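Local coordinates for protein pseudoaglycone deacetylase Dbv21 (Actinoplanes teichomyceticus, PDB 3DFI) that probably removes, as a zinc-dependent deacetylase, the acetyl group from an amide on the sugar of the pseudoaglycone precursor of the glycopeptide antibiotic A40926, at residues V21-A26 and R180-L185; V149-A154 and A163-T168. All coordinates share one frame; numbering follows the deposited sequence.

Contact 1: V21-A26 and R180-L185; sequences VLSVGA and RLWQDL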
loop_
_atom_site.group_PDB
_atom_site.type_symbol
_atom_site.label_atom_id
_atom_site.label_comp_id
_atom_site.label_asym_id
_atom_site.label_seq_id
_atom_site.Cartn_x
_atom_site.Cartn_y
_atom_site.Cartn_z
ATOM N N VAL A 21 1.760 3.272 3.230
ATOM C CA VAL A 21 2.671 4.046 4.062
ATOM C C VAL A 21 4.025 3.362 4.123
ATOM O O VAL A 21 5.074 4.020 4.012
ATOM C CB VAL A 21 2.088 4.280 5.479
ATOM C CG1 VAL A 21 3.152 4.831 6.440
ATOM C CG2 VAL A 21 0.919 5.234 5.389
ATOM N N LEU A 22 4.001 2.040 4.264
ATOM C CA LEU A 22 5.235 1.244 4.387
ATOM C C LEU A 22 6.088 1.302 3.120
ATOM O O LEU A 22 7.334 1.268 3.184
ATOM C CB LEU A 22 4.895 -0.229 4.659
ATOM C CG LEU A 22 4.477 -0.690 6.060
ATOM C CD1 LEU A 22 3.881 -2.096 6.007
ATOM C CD2 LEU A 22 5.646 -0.634 6.975
ATOM N N SER A 23 5.414 1.350 1.974
ATOM C CA SER A 23 6.097 1.238 0.677
ATOM C C SER A 23 6.359 2.570 -0.006
ATOM O O SER A 23 7.420 2.745 -0.586
ATOM C CB SER A 23 5.317 0.349 -0.279
ATOM O OG SER A 23 5.020 -0.888 0.315
ATOM N N VAL A 24 5.393 3.487 0.026
ATOM C CA VAL A 24 5.536 4.795 -0.657
ATOM C C VAL A 24 5.367 6.037 0.266
ATOM O O VAL A 24 5.279 7.174 -0.204
ATOM C CB VAL A 24 4.652 4.854 -1.973
ATOM C CG1 VAL A 24 3.218 4.547 -1.687
ATOM C CG2 VAL A 24 4.787 6.178 -2.673
ATOM N N GLY A 25 5.374 5.802 1.580
ATOM C CA GLY A 25 5.097 6.850 2.551
ATOM C C GLY A 25 5.961 8.094 2.412
ATOM O O GLY A 25 5.446 9.208 2.496
ATOM N N ALA A 26 7.266 7.920 2.211
ATOM C CA ALA A 26 8.157 9.075 2.011
ATOM C C ALA A 26 7.888 9.859 0.693
ATOM O O ALA A 26 7.927 11.083 0.674
ATOM C CB ALA A 26 9.630 8.650 2.115
ATOM N N ARG A 180 1.801 3.801 -11.740
ATOM C CA ARG A 180 3.075 3.188 -11.328
ATOM C C ARG A 180 2.825 2.106 -10.255
ATOM O O ARG A 180 1.882 2.175 -9.455
ATOM C CB ARG A 180 4.039 4.253 -10.793
ATOM C CG ARG A 180 4.415 5.306 -11.866
ATOM C CD ARG A 180 5.570 6.192 -11.414
ATOM N NE ARG A 180 6.850 5.478 -11.442
ATOM C CZ ARG A 180 7.723 5.517 -12.449
ATOM N NH1 ARG A 180 8.849 4.823 -12.368
ATOM N NH2 ARG A 180 7.485 6.250 -13.533
ATOM N N LEU A 181 3.659 1.086 -10.271
ATOM C CA LEU A 181 3.555 0.009 -9.329
ATOM C C LEU A 181 4.746 0.148 -8.408
ATOM O O LEU A 181 5.887 0.272 -8.872
ATOM C CB LEU A 181 3.558 -1.342 -10.058
ATOM C CG LEU A 181 2.382 -1.603 -11.026
ATOM C CD1 LEU A 181 2.423 -2.997 -11.576
ATOM C CD2 LEU A 181 1.020 -1.335 -10.357
ATOM N N TRP A 182 4.481 0.127 -7.099
ATOM C CA TRP A 182 5.541 0.242 -6.101
ATOM C C TRP A 182 6.128 -1.091 -5.619
ATOM O O TRP A 182 5.495 -2.134 -5.720
ATOM C CB TRP A 182 5.087 1.087 -4.909
ATOM C CG TRP A 182 4.058 0.441 -3.950
ATOM C CD1 TRP A 182 4.205 -0.722 -3.218
ATOM C CD2 TRP A 182 2.753 0.960 -3.608
ATOM N NE1 TRP A 182 3.069 -0.945 -2.445
ATOM C CE2 TRP A 182 2.170 0.067 -2.665
ATOM C CE3 TRP A 182 2.016 2.095 -4.014
ATOM C CZ2 TRP A 182 0.879 0.272 -2.125
ATOM C CZ3 TRP A 182 0.753 2.311 -3.458
ATOM C CH2 TRP A 182 0.187 1.389 -2.540
ATOM N N GLN A 183 7.341 -1.026 -5.077
ATOM C CA GLN A 183 8.020 -2.179 -4.503
ATOM C C GLN A 183 7.486 -2.346 -3.078
ATOM O O GLN A 183 7.754 -1.477 -2.219
ATOM C CB GLN A 183 9.517 -1.880 -4.461
ATOM C CG GLN A 183 10.450 -3.033 -4.069
ATOM C CD GLN A 183 11.886 -2.577 -3.922
ATOM O OE1 GLN A 183 12.125 -1.632 -3.142
ATOM N NE2 GLN A 183 12.780 -3.161 -4.576
ATOM N N ASP A 184 6.762 -3.446 -2.831
ATOM C CA ASP A 184 6.090 -3.703 -1.535
ATOM C C ASP A 184 7.129 -3.774 -0.429
ATOM O O ASP A 184 8.099 -4.484 -0.584
ATOM C CB ASP A 184 5.321 -5.039 -1.588
ATOM C CG ASP A 184 4.340 -5.119 -2.791
ATOM O OD1 ASP A 184 4.788 -5.046 -3.978
ATOM O OD2 ASP A 184 3.125 -5.257 -2.529
ATOM N N LEU A 185 6.910 -3.074 0.691
ATOM C CA LEU A 185 7.879 -3.103 1.796
ATOM C C LEU A 185 7.180 -3.535 3.089
ATOM O O LEU A 185 6.023 -3.257 3.260
ATOM C CB LEU A 185 8.571 -1.742 1.956
ATOM C CG LEU A 185 9.579 -1.357 0.859
ATOM C CD1 LEU A 185 10.017 0.117 0.959
ATOM C CD2 LEU A 185 10.785 -2.321 0.860
HETATM O O HOH W 1 8.712 1.007 -2.186
#

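Contact 2: V149-A154 and A163-T168; sequences VLTCVA and ATRDAT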
loop_
_atom_site.group_PDB
_atom_site.type_symbol
_atom_site.label_atom_id
_atom_site.label_comp_id
_atom_site.label_asym_id
_atom_site.label_seq_id
_atom_site.Cartn_x
_atom_site.Cartn_y
_atom_site.Cartn_z
ATOM N N VAL A 149 -2.039 7.553 -10.430
ATOM C CA VAL A 149 -2.465 6.443 -9.573
ATOM C C VAL A 149 -1.280 5.532 -9.229
ATOM O O VAL A 149 -0.501 5.203 -10.105
ATOM C CB VAL A 149 -3.573 5.600 -10.273
ATOM C CG1 VAL A 149 -3.814 4.272 -9.542
ATOM C CG2 VAL A 149 -4.904 6.407 -10.371
ATOM N N LEU A 150 -1.172 5.127 -7.959
ATOM C CA LEU A 150 -0.174 4.166 -7.516
ATOM C C LEU A 150 -0.836 2.952 -6.886
ATOM O O LEU A 150 -1.829 3.082 -6.173
ATOM C CB LEU A 150 0.790 4.793 -6.469
ATOM C CG LEU A 150 1.444 6.114 -6.910
ATOM C CD1 LEU A 150 2.144 6.778 -5.732
ATOM C CD2 LEU A 150 2.411 5.865 -8.034
ATOM N N THR A 151 -0.255 1.778 -7.113
ATOM C CA THR A 151 -0.592 0.620 -6.300
ATOM C C THR A 151 0.623 -0.309 -6.210
ATOM O O THR A 151 1.676 -0.001 -6.745
ATOM C CB THR A 151 -1.864 -0.116 -6.773
ATOM O OG1 THR A 151 -2.287 -1.028 -5.747
ATOM C CG2 THR A 151 -1.629 -0.891 -8.099
ATOM N N CYS A 152 0.478 -1.425 -5.508
ATOM C CA CYS A 152 1.603 -2.320 -5.247
ATOM C C CYS A 152 1.949 -3.151 -6.463
ATOM O O CYS A 152 1.086 -3.498 -7.243
ATOM C CB CYS A 152 1.252 -3.248 -4.076
ATOM S SG CYS A 152 -0.240 -4.296 -4.397
ATOM N N VAL A 153 3.212 -3.529 -6.603
ATOM C CA VAL A 153 3.585 -4.480 -7.656
ATOM C C VAL A 153 3.238 -5.923 -7.269
ATOM O O VAL A 153 3.223 -6.802 -8.123
ATOM C CB VAL A 153 5.084 -4.323 -8.077
ATOM C CG1 VAL A 153 6.009 -5.067 -7.147
ATOM C CG2 VAL A 153 5.309 -4.794 -9.534
ATOM N N ALA A 154 2.960 -6.141 -5.979
ATOM C CA ALA A 154 2.600 -7.457 -5.403
ATOM C C ALA A 154 3.763 -8.464 -5.269
ATOM O O ALA A 154 3.590 -9.679 -5.422
ATOM C CB ALA A 154 1.335 -8.096 -6.090
ATOM N N ALA A 163 -4.864 -9.162 -6.159
ATOM C CA ALA A 163 -6.211 -8.715 -6.538
ATOM C C ALA A 163 -6.266 -7.183 -6.657
ATOM O O ALA A 163 -6.802 -6.668 -7.645
ATOM C CB ALA A 163 -7.251 -9.216 -5.552
ATOM N N THR A 164 -5.709 -6.472 -5.666
ATOM C CA THR A 164 -5.710 -4.996 -5.670
ATOM C C THR A 164 -4.989 -4.419 -6.921
ATOM O O THR A 164 -5.518 -3.542 -7.635
ATOM C CB THR A 164 -5.085 -4.479 -4.391
ATOM O OG1 THR A 164 -5.893 -4.921 -3.289
ATOM C CG2 THR A 164 -4.976 -2.925 -4.395
ATOM N N ARG A 165 -3.795 -4.936 -7.170
ATOM C CA ARG A 165 -2.996 -4.550 -8.335
ATOM C C ARG A 165 -3.759 -4.759 -9.648
ATOM O O ARG A 165 -3.874 -3.827 -10.469
ATOM C CB ARG A 165 -1.668 -5.342 -8.360
ATOM C CG ARG A 165 -0.785 -5.027 -9.569
ATOM C CD ARG A 165 0.293 -6.074 -9.739
ATOM N NE ARG A 165 -0.313 -7.345 -10.140
ATOM C CZ ARG A 165 0.349 -8.486 -10.266
ATOM N NH1 ARG A 165 1.639 -8.519 -10.013
ATOM N NH2 ARG A 165 -0.289 -9.592 -10.629
ATOM N N ASP A 166 -4.274 -5.978 -9.840
ATOM C CA ASP A 166 -4.940 -6.351 -11.082
ATOM C C ASP A 166 -6.176 -5.473 -11.344
ATOM O O ASP A 166 -6.409 -5.008 -12.476
ATOM C CB ASP A 166 -5.290 -7.848 -11.077
ATOM C CG ASP A 166 -4.036 -8.756 -11.227
ATOM O OD1 ASP A 166 -2.885 -8.244 -11.223
ATOM O OD2 ASP A 166 -4.204 -9.989 -11.374
ATOM N N ALA A 167 -6.947 -5.243 -10.278
ATOM C CA ALA A 167 -8.129 -4.385 -10.357
ATOM C C ALA A 167 -7.749 -2.933 -10.670
ATOM O O ALA A 167 -8.430 -2.287 -11.460
ATOM C CB ALA A 167 -8.945 -4.457 -9.041
ATOM N N THR A 168 -6.650 -2.453 -10.065
ATOM C CA THR A 168 -6.173 -1.088 -10.274
ATOM C C THR A 168 -5.682 -0.891 -11.715
ATOM O O THR A 168 -5.977 0.132 -12.347
ATOM C CB THR A 168 -5.067 -0.669 -9.264
ATOM O OG1 THR A 168 -5.500 -0.890 -7.912
ATOM C CG2 THR A 168 -4.703 0.823 -9.461
#

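Contact 1: V21-A26 and R180-L185
Ser23 and Leu185 bring the two backbones nearest, their CA atoms 4.8 Å apart, where helix 19-33 passes the loop that leaves the C-terminal end of strand 179-182. Trp182, the last residue of the strand, and Leu185 in the loop both direct their side chains at the helix. Ser23 and Leu185 bury the most surface. Ser23 OG, anti to its own carbonyl carbon (chi1 -52°), accepts a hydrogen bond from Leu185 N at 2.9 Å, with an N-H...O angle of 150°, and donates to Asp19 O one turn back, which fixes the rotation of the hydroxyl. Its CB sits over the face of the Trp182 indole, a CH-pi contact 3.6 Å from CB to the centroid of the five-membered ring. Val24 CG1 approaches the six-membered ring off-centre, 3.6 Å from Trp182 CE3, and the two side chains cross at about a right angle. Leu185 CB packs on Leu22 O at 3.5 Å; that carbonyl also receives a hydrogen bond from Lys219. A water donates to Ser23 O and to Gln183 O, 2.7 Å from each. One direct hydrogen bond and one water bridge thus hold helix to loop beside an apolar patch on the indole. The helix start bearing the zinc ligand Asp19 and the loop bearing Asp184 share the Ser23 hydroxyl.

Contact 2: V149-A154 and A163-T168
Strand 149-152 and helix 163-168 run roughly antiparallel, at 151° with axes 7.7 Å apart, and the backbones come nearest at Cys152 and Arg165. Along the strand, three threonines and Val149 pack together. Thr151 and Thr168 reach toward each other tip to tip, Thr151 CG2 lying 3.6 Å from Thr168 CB. Val149 CG1 meets the methyl CG2 of Thr168 at 3.6 Å, while Thr164 CG2 packs against Thr151 OG1. The hydroxyls are bonded away from one another: Thr151 OG1 with Ile13 O of the neighbouring strand, Thr164 OG1 with Asp160 O, and Thr168 OG1 to Thr164 O at 2.7 Å, reaching that carbonyl from the face opposite to Thr168 N. Past the strand end, Arg165 lays its methylenes along Cys152 O, then bends at chi3 (69°), and NH1 gives Val153 O a somewhat bent hydrogen bond of 3.0 Å, the oxygen 23° out of the guanidinium plane. Ala154 CB lies over one guanidinium face. NE and NH2 both hold Asp166 OD1 in that plane, the salt bridge measuring 2.9 Å from NE to OD1, and NH2 also bonds Glu196 O. Methyl and methylene groups therefore make most of the packing of the helix on this strand, with the threonine hydroxyls satisfied by backbone carbonyls. Arg165, its guanidinium fixed by three acceptors, ties the helix to the turn after the strand.

In the fold
Contacts 1 and 2 meet through neighbouring parallel strands 148-152 and 179-182, their centres 11 Å apart, and contact 2 is nested within the chain loop that contact 1 closes. Trp182 N lies 2.8 Å from Thr151 O and Trp182 O lies 2.8 Å from Val153 N, both probable hydrogen bonds. Asp184, in the loop of contact 1, is a second-shell residue: its OD2 bonds ND1 of the zinc ligand His161, its OD1 bonds Ile155 N, and its side chain is about 6 Å from the zinc ion. The Cys152 side chain of contact 2 is about 7 Å from the metal. Helices 19-33 and 159-174 themselves contribute the ligands Asp19 and His161; His16 completes the protein ligands.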